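Local coordinates for YaeQ family protein (Pseudomonas syringae pv. tomato, PDB 2OT9) that is of unknown function but belongs to the YaeQ family of the PDDEXK clan, which suggests kinship with restriction-type nucleases, at residues 2-7 against 31-36; 6-11 against 144-149. All coordinates share one frame; numbering follows the deposited sequence.

From the N terminus, the chain passes through a short lead-in into strand 6-16, turns back along strand 21-31 and leaves for helix 37-49. Contact 1 (2-7 against 31-36) closes this small loop at the open end of the hairpin, and 19 of the 23 intervening residues are strand. Contact 2 (6-11 against 144-149) starts from the same strand but closes a far longer loop of 132 residues; segment 31-36 falls inside it, while the two contacts overlap at their start, sharing Thr-6 and Thr-7. Strand 6-16 thus lies between strands 21-31 and 147-155 in the mixed sheet. Arg-31 NH1 lies 2.6 Å from Tyr-8 OH, a probable hydrogen bond joining the contacts.

Contact 1: 2-7 against 31-36; sequences AQPSTT and RHPSET
With CG anti to the backbone N (chi1 -171°) and the chain extended as far as NE, the Arg-31 side chain starts beside Thr-6, the two CB atoms 4.4 Å apart, and then runs away from segment 2-7. Its guanidinium meets Glu-35 O in its own plane: NE donates at 3.0 Å along a nearly straight N-H...O line of 168°, while the bond from NH2 to that oxygen is weak. NH1 hydrogen-bonds to Tyr-8 OH. Between the backbones, Thr-6 and Arg-31 form an antiparallel hydrogen-bonded pair, Arg-31 N giving a good bond to Thr-6 O at 2.8 Å and Thr-6 N only a weak one back to Arg-31 O. This pair marks the open end of the beta hairpin made by strands 6-16 and 21-31. Beyond it, 32-35 form a type I turn, and Pro-33 carries the contact toward the N terminus. Its CG touches Pro-4 O at 3.3 Å and Gln-3 C at 3.5 Å, beside the cis peptides that precede Gln-3 and Pro-4. The two proline rings are slanted against each other. CD of Pro-33 lies over the centre of the His-32 ring, whose ND1 makes a near approach to Ala-2 N at 3.7 Å, not a hydrogen bond.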
loop_
_atom_site.group_PDB
_atom_site.type_symbol
_atom_site.label_atom_id
_atom_site.label_comp_id
_atom_site.label_asym_id
_atom_site.label_seq_id
_atom_site.Cartn_x
_atom_site.Cartn_y
_atom_site.Cartn_z
ATOM N N ALA A 2 -19.398 -4.778 -1.760
ATOM C CA ALA A 2 -20.811 -5.147 -1.459
ATOM C C ALA A 2 -21.117 -6.572 -1.920
ATOM O O ALA A 2 -21.015 -6.862 -3.114
ATOM C CB ALA A 2 -21.776 -4.142 -2.117
ATOM N N GLN A 3 -21.478 -7.477 -1.006
ATOM C CA GLN A 3 -21.530 -7.264 0.449
ATOM C C GLN A 3 -21.363 -8.621 1.163
ATOM O O GLN A 3 -21.568 -9.669 0.541
ATOM C CB GLN A 3 -22.834 -6.566 0.866
ATOM C CG GLN A 3 -22.614 -5.180 1.468
ATOM C CD GLN A 3 -23.717 -4.188 1.157
ATOM O OE1 GLN A 3 -23.453 -2.991 0.998
ATOM N NE2 GLN A 3 -24.961 -4.671 1.074
ATOM N N PRO A 4 -20.985 -8.620 2.463
ATOM C CA PRO A 4 -20.765 -7.492 3.395
ATOM C C PRO A 4 -19.533 -6.610 3.101
ATOM O O PRO A 4 -18.396 -7.045 3.305
ATOM C CB PRO A 4 -20.638 -8.183 4.760
ATOM C CG PRO A 4 -20.167 -9.574 4.448
ATOM C CD PRO A 4 -20.745 -9.928 3.109
ATOM N N SER A 5 -19.781 -5.384 2.629
ATOM C CA SER A 5 -18.749 -4.357 2.433
ATOM C C SER A 5 -18.560 -3.521 3.703
ATOM O O SER A 5 -19.279 -2.540 3.917
ATOM C CB SER A 5 -19.122 -3.436 1.262
ATOM O OG SER A 5 -18.249 -2.312 1.184
ATOM N N THR A 6 -17.589 -3.906 4.533
ATOM C CA THR A 6 -17.423 -3.299 5.856
ATOM C C THR A 6 -16.739 -1.927 5.760
ATOM O O THR A 6 -15.734 -1.776 5.069
ATOM C CB THR A 6 -16.621 -4.208 6.832
ATOM O OG1 THR A 6 -16.747 -5.587 6.463
ATOM C CG2 THR A 6 -17.126 -4.041 8.235
ATOM N N THR A 7 -17.317 -0.932 6.434
ATOM C CA THR A 7 -16.715 0.403 6.517
ATOM C C THR A 7 -15.796 0.494 7.735
ATOM O O THR A 7 -16.189 0.137 8.851
ATOM C CB THR A 7 -17.785 1.501 6.579
ATOM O OG1 THR A 7 -18.623 1.399 5.423
ATOM C CG2 THR A 7 -17.152 2.883 6.608
ATOM N N ARG A 31 -14.151 -1.824 2.794
ATOM C CA ARG A 31 -13.518 -3.115 2.685
ATOM C C ARG A 31 -14.432 -4.073 1.920
ATOM O O ARG A 31 -15.487 -4.444 2.398
ATOM C CB ARG A 31 -13.234 -3.651 4.071
ATOM C CG ARG A 31 -12.391 -4.873 4.067
ATOM C CD ARG A 31 -12.416 -5.464 5.450
ATOM N NE ARG A 31 -12.044 -6.852 5.397
ATOM C CZ ARG A 31 -12.083 -7.685 6.421
ATOM N NH1 ARG A 31 -12.475 -7.269 7.613
ATOM N NH2 ARG A 31 -11.722 -8.947 6.235
ATOM N N HIS A 32 -14.030 -4.454 0.721
ATOM C CA HIS A 32 -14.832 -5.375 -0.066
ATOM C C HIS A 32 -14.785 -6.757 0.640
ATOM O O HIS A 32 -13.798 -7.052 1.296
ATOM C CB HIS A 32 -14.250 -5.441 -1.489
ATOM C CG HIS A 32 -14.983 -6.374 -2.403
ATOM N ND1 HIS A 32 -16.131 -6.014 -3.075
ATOM C CD2 HIS A 32 -14.741 -7.663 -2.736
ATOM C CE1 HIS A 32 -16.564 -7.041 -3.785
ATOM N NE2 HIS A 32 -15.734 -8.054 -3.599
ATOM N N PRO A 33 -15.851 -7.582 0.534
ATOM C CA PRO A 33 -15.839 -8.922 1.163
ATOM C C PRO A 33 -14.648 -9.790 0.762
ATOM O O PRO A 33 -14.196 -10.599 1.561
ATOM C CB PRO A 33 -17.138 -9.557 0.672
ATOM C CG PRO A 33 -18.013 -8.422 0.359
ATOM C CD PRO A 33 -17.140 -7.317 -0.136
ATOM N N SER A 34 -14.121 -9.595 -0.445
ATOM C CA SER A 34 -12.958 -10.347 -0.929
ATOM C C SER A 34 -11.610 -9.803 -0.455
ATOM O O SER A 34 -10.575 -10.437 -0.662
ATOM C CB SER A 34 -12.956 -10.386 -2.450
ATOM O OG SER A 34 -14.102 -11.074 -2.909
ATOM N N GLU A 35 -11.622 -8.626 0.152
ATOM C CA GLU A 35 -10.408 -8.025 0.679
ATOM C C GLU A 35 -10.171 -8.532 2.095
ATOM O O GLU A 35 -10.960 -8.252 3.000
ATOM C CB GLU A 35 -10.495 -6.504 0.693
ATOM C CG GLU A 35 -9.257 -5.843 1.308
ATOM C CD GLU A 35 -9.151 -4.371 0.964
ATOM O OE1 GLU A 35 -10.204 -3.704 0.910
ATOM O OE2 GLU A 35 -8.018 -3.880 0.763
ATOM N N THR A 36 -9.084 -9.277 2.284
ATOM C CA THR A 36 -8.768 -9.804 3.613
ATOM C C THR A 36 -8.279 -8.674 4.515
ATOM O O THR A 36 -7.900 -7.592 4.024
ATOM C CB THR A 36 -7.685 -10.898 3.567
ATOM O OG1 THR A 36 -6.493 -10.353 3.006
ATOM C CG2 THR A 36 -8.152 -12.114 2.760
#

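Contact 2: 6-11 against 144-149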
loop_
_atom_site.group_PDB
_atom_site.type_symbol
_atom_site.label_atom_id
_atom_site.label_comp_id
_atom_site.label_asym_id
_atom_site.label_seq_id
_atom_site.Cartn_x
_atom_site.Cartn_y
_atom_site.Cartn_z
ATOM N N THR A 6 -17.589 -3.906 4.533
ATOM C CA THR A 6 -17.423 -3.299 5.856
ATOM C C THR A 6 -16.739 -1.927 5.760
ATOM O O THR A 6 -15.734 -1.776 5.069
ATOM C CB THR A 6 -16.621 -4.208 6.832
ATOM O OG1 THR A 6 -16.747 -5.587 6.463
ATOM C CG2 THR A 6 -17.126 -4.041 8.235
ATOM N N THR A 7 -17.317 -0.932 6.434
ATOM C CA THR A 7 -16.715 0.403 6.517
ATOM C C THR A 7 -15.796 0.494 7.735
ATOM O O THR A 7 -16.189 0.137 8.851
ATOM C CB THR A 7 -17.785 1.501 6.579
ATOM O OG1 THR A 7 -18.623 1.399 5.423
ATOM C CG2 THR A 7 -17.152 2.883 6.608
ATOM N N TYR A 8 -14.561 0.941 7.498
ATOM C CA TYR A 8 -13.596 1.161 8.561
ATOM C C TYR A 8 -13.198 2.634 8.603
ATOM O O TYR A 8 -13.177 3.305 7.576
ATOM C CB TYR A 8 -12.337 0.328 8.321
ATOM C CG TYR A 8 -12.502 -1.155 8.538
ATOM C CD1 TYR A 8 -11.967 -1.775 9.664
ATOM C CD2 TYR A 8 -13.187 -1.937 7.622
ATOM C CE1 TYR A 8 -12.109 -3.151 9.869
ATOM C CE2 TYR A 8 -13.339 -3.304 7.825
ATOM C CZ TYR A 8 -12.784 -3.902 8.943
ATOM O OH TYR A 8 -12.921 -5.256 9.131
ATOM N N LYS A 9 -12.874 3.109 9.794
ATOM C CA LYS A 9 -12.327 4.444 9.985
ATOM C C LYS A 9 -10.861 4.308 10.385
ATOM O O LYS A 9 -10.541 3.593 11.341
ATOM C CB LYS A 9 -13.100 5.168 11.079
ATOM C CG LYS A 9 -14.613 5.302 10.800
ATOM C CD LYS A 9 -14.936 6.623 10.114
ATOM C CE LYS A 9 -16.344 6.631 9.536
ATOM N NZ LYS A 9 -16.729 8.028 9.155
ATOM N N PHE A 10 -9.986 4.996 9.650
ATOM C CA PHE A 10 -8.551 4.953 9.863
ATOM C C PHE A 10 -8.128 6.300 10.445
ATOM O O PHE A 10 -8.394 7.352 9.843
ATOM C CB PHE A 10 -7.867 4.703 8.523
ATOM C CG PHE A 10 -6.363 4.566 8.577
ATOM C CD1 PHE A 10 -5.724 3.859 9.592
ATOM C CD2 PHE A 10 -5.594 5.051 7.527
ATOM C CE1 PHE A 10 -4.335 3.693 9.571
ATOM C CE2 PHE A 10 -4.213 4.882 7.508
ATOM C CZ PHE A 10 -3.586 4.199 8.528
ATOM N N GLU A 11 -7.512 6.258 11.625
ATOM C CA GLU A 11 -6.940 7.446 12.270
ATOM C C GLU A 11 -5.418 7.292 12.314
ATOM O O GLU A 11 -4.884 6.422 13.019
ATOM C CB GLU A 11 -7.524 7.638 13.682
ATOM C CG GLU A 11 -9.068 7.606 13.701
ATOM C CD GLU A 11 -9.669 7.957 15.054
ATOM O OE1 GLU A 11 -8.896 8.202 16.002
ATOM O OE2 GLU A 11 -10.915 7.996 15.163
HETATM N N MSE A 144 -8.736 -6.951 13.039
HETATM C CA MSE A 144 -8.762 -5.506 12.924
HETATM C C MSE A 144 -10.077 -4.890 13.430
HETATM O O MSE A 144 -11.159 -5.313 13.025
HETATM C CB MSE A 144 -8.473 -5.091 11.481
HETATM C CG MSE A 144 -8.160 -3.615 11.370
HETATM SE SE MSE A 144 -6.496 -3.120 12.257
HETATM C CE MSE A 144 -5.287 -3.230 10.709
ATOM N N PRO A 145 -9.988 -3.913 14.347
ATOM C CA PRO A 145 -11.208 -3.246 14.808
ATOM C C PRO A 145 -11.734 -2.291 13.727
ATOM O O PRO A 145 -11.010 -1.976 12.771
ATOM C CB PRO A 145 -10.733 -2.462 16.035
ATOM C CG PRO A 145 -9.309 -2.167 15.745
ATOM C CD PRO A 145 -8.786 -3.377 15.006
ATOM N N ARG A 146 -12.977 -1.848 13.880
ATOM C CA ARG A 146 -13.611 -0.954 12.912
ATOM C C ARG A 146 -12.962 0.430 12.885
ATOM O O ARG A 146 -12.927 1.080 11.841
ATOM C CB ARG A 146 -15.118 -0.858 13.173
ATOM C CG ARG A 146 -15.847 -2.222 13.082
ATOM C CD ARG A 146 -15.851 -2.774 11.653
ATOM N NE ARG A 146 -16.604 -1.885 10.770
ATOM C CZ ARG A 146 -17.916 -1.960 10.558
ATOM N NH1 ARG A 146 -18.640 -2.911 11.140
ATOM N NH2 ARG A 146 -18.503 -1.093 9.744
ATOM N N VAL A 147 -12.463 0.871 14.035
ATOM C CA VAL A 147 -11.683 2.106 14.108
ATOM C C VAL A 147 -10.211 1.710 14.315
ATOM O O VAL A 147 -9.839 1.167 15.363
ATOM C CB VAL A 147 -12.194 3.096 15.202
ATOM C CG1 VAL A 147 -11.443 4.411 15.128
ATOM C CG2 VAL A 147 -13.706 3.355 15.062
ATOM N N ILE A 148 -9.410 1.944 13.281
ATOM C CA ILE A 148 -7.995 1.605 13.273
ATOM C C ILE A 148 -7.193 2.853 13.626
ATOM O O ILE A 148 -7.173 3.829 12.865
ATOM C CB ILE A 148 -7.560 1.101 11.888
ATOM C CG1 ILE A 148 -8.464 -0.059 11.432
ATOM C CG2 ILE A 148 -6.095 0.707 11.894
ATOM C CD1 ILE A 148 -8.629 -0.139 9.933
ATOM N N LYS A 149 -6.531 2.808 14.779
ATOM C CA LYS A 149 -5.715 3.926 15.263
ATOM C C LYS A 149 -4.258 3.503 15.250
ATOM O O LYS A 149 -3.861 2.582 15.982
ATOM C CB LYS A 149 -6.129 4.317 16.675
ATOM C CG LYS A 149 -7.613 4.566 16.827
ATOM C CD LYS A 149 -7.943 4.843 18.282
ATOM C CE LYS A 149 -9.203 5.680 18.421
ATOM N NZ LYS A 149 -10.393 4.871 18.066
HETATM O O HOH W 1 -11.802 -6.945 10.945
#
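Lys-9 N donates to Arg-146 O and Ile-148 N to Lys-9 O where strands 6-16 and 147-155 run parallel in the mixed sheet, their local axes 19° apart. Glu-11 N to Ile-148 O, at 2.7 Å, continues the alternation of a parallel pair. A side-chain grip precedes these bonds. Arg-146 curls back on itself (chi2 -67°, chi3 -64°), which brings NE and NH2 side-on to Thr-7 O, both at 2.8 Å; NH2 lies on a lone pair in the carbonyl plane, NE is tilted from it. Thr-6 CG2 sits over the centre of this guanidinium, 3.2 Å above its plane. Arg-146 CD lies over one face of the Tyr-8 ring, offset toward the rim, and Met-144 O lies at the ring edge, in plane. Apolar contacts place Ile-148 between two aromatic side chains: CD1 approaches Tyr-8 CD1 at 3.7 Å and CG2 approaches Phe-10 CD1 at 3.9 Å, on the sheet side where Leu-44 of helix 37-49 touches both Phe-10 and Ile-148. On the other side, Glu-11 and Lys-149 lie alongside, their charges beyond a salt bridge. A water joins Tyr-8 OH, already held by Arg-31, to Met-144 O: the OH donates to it at 2.7 Å, and the water donates to Met-144 O at 2.7 Å.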